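Local structure of GH62 hydrolase (Scytalidium thermophilum, 4PVA) at residues A[328-332]-A[333-337]. The protein probably hydrolyses alpha-L-arabinofuranosyl side groups of arabinoxylan, as a GH62 arabinofuranosidase from a thermophilic fungus that degrades lignocellulose. Residues are numbered along the deposited sequence; the frame is centred on the assembly and turned at random.
With PO4 (phosphate ion), chain F.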
# COMPACT_ATOMS: atom_id res chain seq x y z
N THR A 328 -11.32 21.27 1.20
CA THR A 328 -10.04 21.81 0.75
C THR A 328 -9.75 21.34 -0.68
O THR A 328 -10.38 20.42 -1.19
CB THR A 328 -8.88 21.34 1.64
OG1 THR A 328 -8.69 19.93 1.47
CG2 THR A 328 -9.13 21.59 3.11
N GLU A 329 -8.75 21.93 -1.31
CA GLU A 329 -8.17 21.32 -2.50
C GLU A 329 -7.68 19.93 -2.14
O GLU A 329 -7.28 19.66 -1.01
CB GLU A 329 -7.05 22.19 -3.04
CG GLU A 329 -7.58 23.53 -3.48
CD GLU A 329 -6.53 24.38 -4.14
OE1 GLU A 329 -5.32 24.06 -4.01
OE2 GLU A 329 -6.93 25.37 -4.79
N TYR A 330 -7.72 19.03 -3.13
CA TYR A 330 -7.51 17.63 -2.83
C TYR A 330 -6.17 17.39 -2.14
O TYR A 330 -6.12 16.70 -1.13
CB TYR A 330 -7.62 16.79 -4.09
CG TYR A 330 -7.57 15.32 -3.72
CD1 TYR A 330 -8.73 14.65 -3.29
CD2 TYR A 330 -6.39 14.63 -3.71
CE1 TYR A 330 -8.67 13.35 -2.87
CE2 TYR A 330 -6.34 13.31 -3.30
CZ TYR A 330 -7.50 12.70 -2.88
OH TYR A 330 -7.52 11.39 -2.46
N ASN A 331 -5.09 17.97 -2.64
CA ASN A 331 -3.80 17.71 -2.04
C ASN A 331 -3.56 18.43 -0.73
O ASN A 331 -2.58 18.15 -0.05
CB ASN A 331 -2.70 17.97 -3.03
CG ASN A 331 -2.72 16.97 -4.16
OD1 ASN A 331 -2.95 15.75 -3.97
ND2 ASN A 331 -2.45 17.46 -5.33
N ALA A 332 -4.50 19.28 -0.33
CA ALA A 332 -4.48 19.95 0.97
C ALA A 332 -5.41 19.27 2.00
O ALA A 332 -5.58 19.75 3.12
CB ALA A 332 -4.86 21.42 0.81
N LEU A 333 -6.01 18.14 1.66
CA LEU A 333 -6.88 17.46 2.60
C LEU A 333 -6.12 17.06 3.85
O LEU A 333 -5.00 16.60 3.75
CB LEU A 333 -7.49 16.22 1.97
CG LEU A 333 -8.69 16.43 1.06
CD1 LEU A 333 -9.01 15.15 0.29
CD2 LEU A 333 -9.91 16.91 1.83
N PRO A 334 -6.75 17.20 5.02
CA PRO A 334 -6.06 16.91 6.27
C PRO A 334 -6.10 15.41 6.64
O PRO A 334 -6.64 14.99 7.66
CB PRO A 334 -6.81 17.77 7.28
CG PRO A 334 -8.20 17.81 6.75
CD PRO A 334 -8.03 17.88 5.25
N TRP A 335 -5.50 14.60 5.81
CA TRP A 335 -5.36 13.17 6.09
C TRP A 335 -4.49 12.94 7.31
O TRP A 335 -3.50 13.65 7.54
CB TRP A 335 -4.75 12.41 4.91
CG TRP A 335 -5.53 12.42 3.65
CD1 TRP A 335 -5.33 13.24 2.57
CD2 TRP A 335 -6.62 11.54 3.27
NE1 TRP A 335 -6.24 12.95 1.57
CE2 TRP A 335 -7.02 11.90 1.98
CE3 TRP A 335 -7.29 10.50 3.92
CZ2 TRP A 335 -8.05 11.23 1.30
CZ3 TRP A 335 -8.31 9.86 3.25
CH2 TRP A 335 -8.68 10.23 1.97
N ARG A 336 -4.88 11.96 8.11
CA ARG A 336 -4.10 11.51 9.23
C ARG A 336 -4.00 9.98 9.15
O ARG A 336 -4.86 9.35 8.54
CB ARG A 336 -4.79 11.87 10.58
CG ARG A 336 -5.42 13.28 10.65
CD ARG A 336 -4.33 14.22 10.72
NE ARG A 336 -4.76 15.62 10.80
CZ ARG A 336 -4.43 16.53 9.90
NH1 ARG A 336 -3.75 16.20 8.81
NH2 ARG A 336 -4.74 17.82 10.14
N LEU A 337 -2.99 9.37 9.75
CA LEU A 337 -2.92 7.91 9.84
C LEU A 337 -3.66 7.38 11.05
O LEU A 337 -3.58 7.96 12.13
CB LEU A 337 -1.48 7.41 9.92
CG LEU A 337 -0.53 7.94 8.85
CD1 LEU A 337 0.84 7.32 9.03
CD2 LEU A 337 -1.06 7.68 7.44
P PO4 F . -4.92 8.86 -2.50
O1 PO4 F . -6.25 8.21 -2.06
O2 PO4 F . -4.67 8.50 -3.98
O3 PO4 F . -5.12 10.36 -2.42
O4 PO4 F . -3.84 8.38 -1.65
O HOH W 1 -4.67 14.53 -0.35
O HOH W 2 -3.37 15.95 1.64
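L333 N donates to Y330 O at 3.1 Å. The bond is nearly straight, 163°. This bond and the one from A332 N to E329 O, 2.9 Å, form the short 3-10 turn 330-332. The chain then passes through an inverse gamma turn centred on P334, closed by a weak bond from W335 N to L333 O. Water 2 donates to both N331 O and L333 O and so links the turn to its exit. Residues 328-332 lie in the surface loop that joins strand 316-321 to strand 336-341. The latter strand pairs with 26-28 and 316-321 in one blade of the five-bladed beta-propeller known for GH62.

T328 OG1, set between its own backbone N and carbonyl carbon (chi1 68°), donates to E329 O at 2.9 Å, on the opposite face of that carbonyl from A332 N. T328 OG1 also lies 3.3 Å from L333 CD2. The L333 side chain lies aslant of the Y330 ring, with L333 CD1 3.6 Å from Y330 CD1. L333 thus sits between hydroxyl and ring. An alanine here would lack both methyls and is likely to open a gap beside the Y330 ring, leaving it more dependent on its hydroxyl bonds.

Y330 CG is anti to the backbone N, chi1 -173°. The ring passes L333, and Y330 OH lies 3.8 Å from W335 CZ2. Water 1 donates to Y330 O and accepts a weak bond from W335 NE1. Y330 OH donates to PO4 O3 at 2.6 Å, near the ring plane. R251 also bonds this hydroxyl, and K46, H295, R251 and Q320 complete the phosphate site.

The phosphate probably comes from the crystallisation liquor. Its basic partners would favour binding of an anion, and the turn contributes a neutral hydroxyl to the site.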